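Local coordinates for protein 4-aminobutyrate transaminase (Acinetobacter baumannii, PDB 6WOP) that probably catalyses the pyridoxal 5'-phosphate-dependent transfer of the amino group of 4-aminobutyrate to 2-oxoglutarate, at residues Lys121-Tyr126 and Ala262-Met267; Val174-Ile179 and Val347-Ala352; Gly245-Gly250 and Asp314-Glu319. All coordinates share one frame; numbering follows the deposited sequence.

How the contacts relate
Contacts 1 and 3 are buried and apolar. Contact 2 lies at the surface and is polar. Contact 1 packs helix 112-127 on strand 264-267 of one seven-stranded sheet. Contact 3 joins the loop between strands 236-240 and 264-267 to the end of helix 303-318. These two contacts touch each other: Met-267 CB lies 3.9 Å from Phe-246 CE2. Contact 2 brings a loop that follows the edge strand 167-170 of the same sheet to strand 347-353, at the edge of the other seven-stranded sheet. Its centre is about 30 Å from that of contact 1 and about 27 Å from contact 3's. Methyl groups and, in contact 3, a phenyl edge carry the buried pair; charges carry contact 2.

Contact 1 of 3, residues Lys121-Tyr126 and Ala262-Met267; sequences KIARCY and ADLITM
Leu-264 pushes both of its methyl groups toward helix 112-127, where they meet Ile-122 and Ala-123. The key partner is the CG2 methyl of Ile-122. It lies 4.1 Å from Leu-264 CD1 and also 4.1 Å from Leu-264 CD2, and faces the forked end of the leucine. Leu-264 CD1 has a second neighbour, with Ala-123 CB 4.2 Å away. The leucine fork is thus shared between two consecutive helix residues. Torsions explain which branches meet. The CB of Leu-264 already points toward the helix. Its CG stands beside the backbone N and anti to the carbonyl carbon (chi1 -60°), and chi2 of 162° turns the fork so that both methyls face Ile-122 CG2. In Ile-122 the short branch CG2 is anti to the backbone N, and CG1 lies beside that N (chi1 -72°). CG2 is therefore the branch that makes the contact, while no atom of the CG1 branch comes within 4.2 Å of Leu-264. The two side chains cross obliquely. Such helix-on-sheet packing belongs to the large domain of fold type I pyridoxal-phosphate enzymes, to which class-III aminotransferases belong. Strand 264-267 runs inside the mixed seven-stranded sheet, parallel to strand 236-240 and antiparallel to strand 278-283. Leu-264 also touches Val-238 and Val-280 on these two neighbours. Val-286 and Met-287 of the short helix 284-287 touch both Leu-264 and Ile-122. Helix 112-127 also faces a second subunit: Lys-121 NZ hydrogen-bonds to Arg-142 O of that subunit, and Arg-124 NH1 to its Phe-160 O and Val-162 O.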
loop_
_atom_site.group_PDB
_atom_site.type_symbol
_atom_site.label_atom_id
_atom_site.label_comp_id
_atom_site.label_asym_id
_atom_site.label_seq_id
_atom_site.Cartn_x
_atom_site.Cartn_y
_atom_site.Cartn_z
ATOM N N LYS A 121 -0.444 9.546 -13.217
ATOM C CA LYS A 121 -1.669 10.182 -12.746
ATOM C C LYS A 121 -2.729 10.254 -13.843
ATOM O O LYS A 121 -3.918 9.966 -13.616
ATOM C CB LYS A 121 -1.358 11.584 -12.224
ATOM C CG LYS A 121 -0.486 11.512 -10.976
ATOM C CD LYS A 121 0.065 12.850 -10.420
ATOM C CE LYS A 121 -0.870 14.041 -10.430
ATOM N NZ LYS A 121 -0.020 15.238 -9.988
ATOM N N ILE A 122 -2.327 10.706 -15.028
ATOM C CA ILE A 122 -3.257 10.832 -16.159
ATOM C C ILE A 122 -3.809 9.458 -16.557
ATOM O O ILE A 122 -5.021 9.277 -16.777
ATOM C CB ILE A 122 -2.486 11.507 -17.310
ATOM C CG1 ILE A 122 -2.242 13.001 -16.995
ATOM C CG2 ILE A 122 -3.201 11.320 -18.726
ATOM C CD1 ILE A 122 -1.151 13.551 -17.990
ATOM N N ALA A 123 -2.938 8.472 -16.655
ATOM C CA ALA A 123 -3.384 7.124 -17.027
ATOM C C ALA A 123 -4.317 6.532 -15.982
ATOM O O ALA A 123 -5.307 5.877 -16.327
ATOM C CB ALA A 123 -2.178 6.211 -17.199
ATOM N N ARG A 124 -3.990 6.704 -14.703
ATOM C CA ARG A 124 -4.878 6.218 -13.654
ATOM C C ARG A 124 -6.227 6.893 -13.779
ATOM O O ARG A 124 -7.259 6.242 -13.692
ATOM C CB ARG A 124 -4.316 6.502 -12.282
ATOM C CG ARG A 124 -3.238 5.515 -11.794
ATOM C CD ARG A 124 -3.242 5.558 -10.280
ATOM N NE ARG A 124 -2.310 4.646 -9.588
ATOM C CZ ARG A 124 -2.252 4.609 -8.249
ATOM N NH1 ARG A 124 -3.056 5.399 -7.542
ATOM N NH2 ARG A 124 -1.400 3.805 -7.622
ATOM N N CYS A 125 -6.236 8.198 -14.013
ATOM C CA CYS A 125 -7.480 8.944 -14.103
ATOM C C CYS A 125 -8.298 8.439 -15.296
ATOM O O CYS A 125 -9.488 8.164 -15.166
ATOM C CB CYS A 125 -7.183 10.466 -14.202
ATOM S SG CYS A 125 -8.691 11.422 -14.628
ATOM N N TYR A 126 -7.648 8.365 -16.465
ATOM C CA TYR A 126 -8.363 7.999 -17.701
ATOM C C TYR A 126 -8.952 6.592 -17.619
ATOM O O TYR A 126 -10.090 6.352 -18.059
ATOM C CB TYR A 126 -7.411 8.100 -18.913
ATOM C CG TYR A 126 -8.115 7.729 -20.217
ATOM C CD1 TYR A 126 -8.975 8.640 -20.839
ATOM C CD2 TYR A 126 -7.929 6.480 -20.806
ATOM C CE1 TYR A 126 -9.609 8.316 -22.032
ATOM C CE2 TYR A 126 -8.575 6.150 -21.978
ATOM C CZ TYR A 126 -9.400 7.070 -22.583
ATOM O OH TYR A 126 -10.039 6.747 -23.752
ATOM N N ALA A 262 2.574 5.035 -28.880
ATOM C CA ALA A 262 2.224 5.114 -27.464
ATOM C C ALA A 262 1.066 6.088 -27.262
ATOM O O ALA A 262 0.841 6.993 -28.079
ATOM C CB ALA A 262 3.435 5.621 -26.671
ATOM N N ASP A 263 0.323 5.904 -26.159
ATOM C CA ASP A 263 -0.769 6.802 -25.851
ATOM C C ASP A 263 -0.273 8.077 -25.196
ATOM O O ASP A 263 -0.928 9.119 -25.314
ATOM C CB ASP A 263 -1.747 6.121 -24.871
ATOM C CG ASP A 263 -2.364 4.880 -25.464
ATOM O OD1 ASP A 263 -3.303 5.056 -26.267
ATOM O OD2 ASP A 263 -1.915 3.740 -25.128
ATOM N N LEU A 264 0.814 7.965 -24.416
ATOM C CA LEU A 264 1.456 9.046 -23.672
ATOM C C LEU A 264 2.969 8.978 -23.860
ATOM O O LEU A 264 3.555 7.881 -23.891
ATOM C CB LEU A 264 1.144 8.953 -22.162
ATOM C CG LEU A 264 -0.330 9.032 -21.817
ATOM C CD1 LEU A 264 -0.670 8.513 -20.409
ATOM C CD2 LEU A 264 -0.734 10.559 -21.866
ATOM N N ILE A 265 3.626 10.143 -23.956
ATOM C CA ILE A 265 5.085 10.185 -24.057
ATOM C C ILE A 265 5.614 11.177 -23.037
ATOM O O ILE A 265 5.109 12.305 -22.953
ATOM C CB ILE A 265 5.548 10.567 -25.473
ATOM C CG1 ILE A 265 5.056 9.543 -26.485
ATOM C CG2 ILE A 265 7.059 10.671 -25.511
ATOM C CD1 ILE A 265 5.308 9.945 -27.951
ATOM N N THR A 266 6.670 10.798 -22.298
ATOM C CA THR A 266 7.227 11.759 -21.362
ATOM C C THR A 266 8.517 12.341 -21.930
ATOM O O THR A 266 9.235 11.669 -22.681
ATOM C CB THR A 266 7.518 11.107 -20.002
ATOM O OG1 THR A 266 8.395 9.988 -20.167
ATOM C CG2 THR A 266 6.221 10.616 -19.360
ATOM N N MET A 267 8.837 13.568 -21.511
ATOM C CA MET A 267 9.999 14.309 -22.019
ATOM C C MET A 267 10.636 15.072 -20.886
ATOM O O MET A 267 9.943 15.594 -20.012
ATOM C CB MET A 267 9.590 15.371 -23.078
ATOM C CG MET A 267 8.764 14.814 -24.214
ATOM S SD MET A 267 7.945 16.145 -25.109
ATOM C CE MET A 267 6.525 16.539 -24.047
#

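Contact 2 of 3, residues Val174-Ile179 and Val347-Ala352; sequences VPAKGI and VTDIRA
Asp-349 is where strand 347-353 first meets the loop 174-179. Its carboxylate oxygen OD2 lies 3.8 Å from the methyl CB of Ala-176. The CG is anti to the backbone N (chi1 -155°), which carries the carboxylate toward that loop. Thr-348 and Asp-349 together face Glu-360 in a classic beta bulge. A water lies between Lys-177 NZ and Asp-349 OD2. It accepts from Lys-177 NZ at 2.9 Å, but its distance to Asp-349 OD2, 2.5 Å, is doubtfully short. The other oxygen, OD1, takes a weak bond from Ile-350 N. Arg-351 follows. Its NH1 makes a salt bridge to Asp-349 OD2 at 2.9 Å. OD2 lies in the guanidinium plane of Arg-351, while NH1 approaches from the anti side of the carboxylate, 33° out of its plane. Lys-177 NZ comes within 3.5 Å of Arg-351 NH1, and the two side chains cross at about a right angle. Both cations form salt bridges to OE2 of Glu-360, so the acid gathers them. Arg-351 NH2 also bonds to Gly-214 O. Strand 347-353 is the outermost strand of its sheet within this chain, paired antiparallel with strand 356-361, while Ile-350 and Ala-352 pack on helix 321-342.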
loop_
_atom_site.group_PDB
_atom_site.type_symbol
_atom_site.label_atom_id
_atom_site.label_comp_id
_atom_site.label_asym_id
_atom_site.label_seq_id
_atom_site.Cartn_x
_atom_site.Cartn_y
_atom_site.Cartn_z
ATOM N N VAL A 174 16.006 -8.323 -24.306
ATOM C CA VAL A 174 17.434 -8.127 -24.589
ATOM C C VAL A 174 17.909 -9.420 -25.242
ATOM O O VAL A 174 18.468 -10.297 -24.570
ATOM C CB VAL A 174 18.249 -7.754 -23.333
ATOM C CG1 VAL A 174 19.664 -7.452 -23.698
ATOM C CG2 VAL A 174 17.670 -6.495 -22.647
ATOM N N PRO A 175 17.672 -9.608 -26.543
ATOM C CA PRO A 175 17.952 -10.909 -27.144
ATOM C C PRO A 175 19.420 -11.275 -27.045
ATOM O O PRO A 175 19.704 -12.456 -26.868
ATOM C CB PRO A 175 17.501 -10.730 -28.608
ATOM C CG PRO A 175 16.444 -9.677 -28.543
ATOM C CD PRO A 175 16.922 -8.723 -27.453
ATOM N N ALA A 176 20.359 -10.300 -27.120
ATOM C CA ALA A 176 21.781 -10.601 -26.904
ATOM C C ALA A 176 22.060 -11.214 -25.535
ATOM O O ALA A 176 23.090 -11.860 -25.345
ATOM C CB ALA A 176 22.641 -9.340 -27.035
ATOM N N LYS A 177 21.180 -11.016 -24.574
ATOM C CA LYS A 177 21.382 -11.562 -23.247
ATOM C C LYS A 177 20.430 -12.705 -23.007
ATOM O O LYS A 177 20.198 -13.071 -21.862
ATOM C CB LYS A 177 21.199 -10.496 -22.162
ATOM C CG LYS A 177 22.200 -9.352 -22.204
ATOM C CD LYS A 177 22.964 -9.204 -20.903
ATOM C CE LYS A 177 23.053 -7.754 -20.458
ATOM N NZ LYS A 177 23.682 -6.825 -21.524
ATOM N N GLY A 178 19.862 -13.256 -24.068
ATOM C CA GLY A 178 19.028 -14.423 -23.912
ATOM C C GLY A 178 17.685 -14.140 -23.285
ATOM O O GLY A 178 17.107 -15.032 -22.661
ATOM N N ILE A 179 17.179 -12.913 -23.395
ATOM C CA ILE A 179 15.798 -12.628 -23.040
ATOM C C ILE A 179 15.078 -12.256 -24.336
ATOM O O ILE A 179 15.127 -11.115 -24.794
ATOM C CB ILE A 179 15.685 -11.533 -21.983
ATOM C CG1 ILE A 179 16.438 -11.967 -20.718
ATOM C CG2 ILE A 179 14.224 -11.200 -21.667
ATOM C CD1 ILE A 179 16.825 -10.831 -19.801
ATOM N N VAL A 347 35.410 -6.507 -24.775
ATOM C CA VAL A 347 34.127 -6.008 -25.265
ATOM C C VAL A 347 33.154 -7.169 -25.425
ATOM O O VAL A 347 33.484 -8.165 -26.074
ATOM C CB VAL A 347 34.301 -5.246 -26.585
ATOM C CG1 VAL A 347 32.944 -4.919 -27.177
ATOM C CG2 VAL A 347 35.049 -3.917 -26.339
ATOM N N THR A 348 31.949 -7.056 -24.831
ATOM C CA THR A 348 30.934 -8.105 -24.965
ATOM C C THR A 348 29.732 -7.701 -25.805
ATOM O O THR A 348 29.027 -8.590 -26.304
ATOM C CB THR A 348 30.382 -8.561 -23.608
ATOM O OG1 THR A 348 29.770 -7.446 -22.931
ATOM C CG2 THR A 348 31.427 -9.192 -22.736
ATOM N N ASP A 349 29.469 -6.405 -25.961
ATOM C CA ASP A 349 28.312 -5.953 -26.720
ATOM C C ASP A 349 28.572 -4.520 -27.131
ATOM O O ASP A 349 29.264 -3.780 -26.430
ATOM C CB ASP A 349 27.002 -5.999 -25.911
ATOM C CG ASP A 349 25.735 -6.117 -26.813
ATOM O OD1 ASP A 349 25.917 -6.171 -28.071
ATOM O OD2 ASP A 349 24.574 -6.199 -26.260
ATOM N N ILE A 350 27.984 -4.137 -28.257
ATOM C CA ILE A 350 27.896 -2.751 -28.703
ATOM C C ILE A 350 26.428 -2.502 -29.019
ATOM O O ILE A 350 25.827 -3.277 -29.761
ATOM C CB ILE A 350 28.773 -2.480 -29.926
ATOM C CG1 ILE A 350 30.274 -2.696 -29.569
ATOM C CG2 ILE A 350 28.507 -1.050 -30.406
ATOM C CD1 ILE A 350 31.291 -2.770 -30.741
ATOM N N ARG A 351 25.819 -1.498 -28.390
ATOM C CA ARG A 351 24.406 -1.218 -28.621
ATOM C C ARG A 351 24.264 0.199 -29.135
ATOM O O ARG A 351 25.001 1.083 -28.704
ATOM C CB ARG A 351 23.585 -1.377 -27.346
ATOM C CG ARG A 351 23.653 -2.839 -26.859
ATOM C CD ARG A 351 22.795 -3.079 -25.630
ATOM N NE ARG A 351 23.370 -2.579 -24.367
ATOM C CZ ARG A 351 24.220 -3.243 -23.582
ATOM N NH1 ARG A 351 24.670 -4.464 -23.921
ATOM N NH2 ARG A 351 24.635 -2.672 -22.454
ATOM N N ALA A 352 23.287 0.439 -30.007
ATOM C CA ALA A 352 23.260 1.756 -30.658
ATOM C C ALA A 352 21.892 2.024 -31.265
ATOM O O ALA A 352 21.345 1.178 -31.993
ATOM C CB ALA A 352 24.301 1.830 -31.753
HETATM O O HOH W 1 24.254 -7.690 -24.225
#

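Contact 3 of 3, residues Gly245-Gly250 and Asp314-Glu319; sequences GFARTG and DAIEEE
This is a buried apolar contact, in which Ile-316 near the end of helix 303-318 packs on Phe-246 and Ala-247 of a tight turn. The turn belongs to the loop between strands 236-240 and 264-267. Both branches of Ile-316 take part. Its CD1 lies 3.8 Å from the carbonyl oxygen of Phe-246 and 4.0 Å from Phe-246 CB. Ile-316 CD1 also sits at the edge of the Phe-246 ring, in its plane, 4.0 Å from Phe-246 CD1. It does not lie over a ring face, and the two side chains cross at about a right angle. The short branch, CG2, meets Ala-247 CB at 4.0 Å. With CG1 beside the backbone N and CG2 anti to it (chi1 -73°), the isoleucine can touch both turn residues at once. The loop segment is shaped by two overlapping turns. Gly-245 to Arg-248 form a type I' turn, with Phe-246 and Ala-247 both at positive phi. Ala-247 to Gly-250 form a type I turn, closed by the backbone bond from Gly-250 N to Ala-247 O at 3.1 Å. Nearby, Leu-321 of helix 321-342 touches Ile-316, and Cys-322 touches Ala-247. Arg-248 makes a cation-pi contact with Tyr-395, and its NH1 bonds to Asn-55 OD1. The Phe-246 carbonyl beside the isoleucine methyl accepts a hydrogen bond from ND2 of the same Asn-55. Its polar need is thus met outside the contact, and what joins the turn to the helix is the fit of methyl groups and a ring edge.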
loop_
_atom_site.group_PDB
_atom_site.type_symbol
_atom_site.label_atom_id
_atom_site.label_comp_id
_atom_site.label_asym_id
_atom_site.label_seq_id
_atom_site.Cartn_x
_atom_site.Cartn_y
_atom_site.Cartn_z
ATOM N N GLY A 245 14.810 11.292 -25.869
ATOM C CA GLY A 245 14.128 12.297 -26.675
ATOM C C GLY A 245 15.057 13.377 -27.200
ATOM O O GLY A 245 16.261 13.399 -26.919
ATOM N N PHE A 246 14.470 14.259 -28.020
ATOM C CA PHE A 246 15.154 15.435 -28.578
ATOM C C PHE A 246 16.464 15.069 -29.274
ATOM O O PHE A 246 17.544 15.603 -28.972
ATOM C CB PHE A 246 15.301 16.491 -27.477
ATOM C CG PHE A 246 13.982 16.960 -27.110
ATOM C CD1 PHE A 246 13.377 17.879 -27.915
ATOM C CD2 PHE A 246 13.247 16.287 -26.161
ATOM C CE1 PHE A 246 12.086 18.252 -27.737
ATOM C CE2 PHE A 246 11.923 16.626 -25.964
ATOM C CZ PHE A 246 11.358 17.640 -26.744
ATOM N N ALA A 247 16.300 14.189 -30.275
ATOM C CA ALA A 247 17.213 13.901 -31.394
ATOM C C ALA A 247 18.315 12.912 -31.022
ATOM O O ALA A 247 19.102 12.530 -31.908
ATOM C CB ALA A 247 17.845 15.169 -31.967
ATOM N N ARG A 248 18.364 12.431 -29.783
ATOM C CA ARG A 248 19.443 11.518 -29.369
ATOM C C ARG A 248 19.571 10.302 -30.280
ATOM O O ARG A 248 20.679 9.856 -30.592
ATOM C CB ARG A 248 19.196 11.052 -27.929
ATOM C CG ARG A 248 20.382 10.416 -27.241
ATOM C CD ARG A 248 21.401 11.511 -26.830
ATOM N NE ARG A 248 22.729 11.101 -27.196
ATOM C CZ ARG A 248 23.763 11.930 -27.195
ATOM N NH1 ARG A 248 23.594 13.224 -26.834
ATOM N NH2 ARG A 248 24.953 11.488 -27.601
ATOM N N THR A 249 18.451 9.751 -30.728
ATOM C CA THR A 249 18.466 8.476 -31.440
ATOM C C THR A 249 18.419 8.680 -32.935
ATOM O O THR A 249 18.252 7.712 -33.670
ATOM C CB THR A 249 17.286 7.595 -31.027
ATOM O OG1 THR A 249 16.056 8.210 -31.467
ATOM C CG2 THR A 249 17.310 7.393 -29.518
ATOM N N GLY A 250 18.524 9.922 -33.411
ATOM C CA GLY A 250 18.631 10.121 -34.858
ATOM C C GLY A 250 17.288 10.426 -35.494
ATOM O O GLY A 250 17.217 10.653 -36.717
ATOM N N ASP A 314 14.294 24.671 -32.375
ATOM C CA ASP A 314 14.828 25.422 -33.519
ATOM C C ASP A 314 16.177 24.867 -33.930
ATOM O O ASP A 314 16.470 24.680 -35.119
ATOM C CB ASP A 314 15.022 26.888 -33.103
ATOM C CG ASP A 314 13.740 27.674 -33.054
ATOM O OD1 ASP A 314 12.706 27.133 -33.474
ATOM O OD2 ASP A 314 13.785 28.879 -32.622
ATOM N N ALA A 315 17.044 24.641 -32.942
ATOM C CA ALA A 315 18.419 24.267 -33.276
ATOM C C ALA A 315 18.443 22.863 -33.854
ATOM O O ALA A 315 19.144 22.601 -34.842
ATOM C CB ALA A 315 19.321 24.334 -32.031
ATOM N N ILE A 316 17.678 21.938 -33.259
ATOM C CA ILE A 316 17.656 20.568 -33.771
ATOM C C ILE A 316 17.285 20.558 -35.244
ATOM O O ILE A 316 17.887 19.844 -36.061
ATOM C CB ILE A 316 16.685 19.711 -32.932
ATOM C CG1 ILE A 316 17.308 19.418 -31.541
ATOM C CG2 ILE A 316 16.272 18.415 -33.680
ATOM C CD1 ILE A 316 16.227 18.829 -30.546
ATOM N N GLU A 317 16.292 21.365 -35.624
ATOM C CA GLU A 317 15.818 21.312 -37.007
ATOM C C GLU A 317 16.656 22.183 -37.930
ATOM O O GLU A 317 16.914 21.805 -39.083
ATOM C CB GLU A 317 14.356 21.714 -37.046
ATOM C CG GLU A 317 13.542 20.706 -36.148
ATOM C CD GLU A 317 12.031 20.902 -36.192
ATOM O OE1 GLU A 317 11.591 22.000 -36.616
ATOM O OE2 GLU A 317 11.269 19.959 -35.812
ATOM N N GLU A 318 17.131 23.319 -37.419
ATOM C CA GLU A 318 17.955 24.206 -38.236
ATOM C C GLU A 318 19.345 23.633 -38.447
ATOM O O GLU A 318 19.944 23.832 -39.505
ATOM C CB GLU A 318 18.044 25.599 -37.589
ATOM C CG GLU A 318 19.064 26.532 -38.242
ATOM C CD GLU A 318 18.724 26.904 -39.663
ATOM O OE1 GLU A 318 19.648 27.303 -40.413
ATOM O OE2 GLU A 318 17.537 26.804 -40.041
ATOM N N GLU A 319 19.889 22.943 -37.454
ATOM C CA GLU A 319 21.240 22.410 -37.514
ATOM C C GLU A 319 21.258 20.939 -37.878
ATOM O O GLU A 319 22.325 20.329 -37.870
ATOM C CB GLU A 319 21.940 22.669 -36.164
ATOM C CG GLU A 319 21.917 24.198 -35.913
ATOM C CD GLU A 319 22.512 24.651 -34.568
ATOM O OE1 GLU A 319 23.190 23.845 -33.916
ATOM O OE2 GLU A 319 22.337 25.842 -34.224
#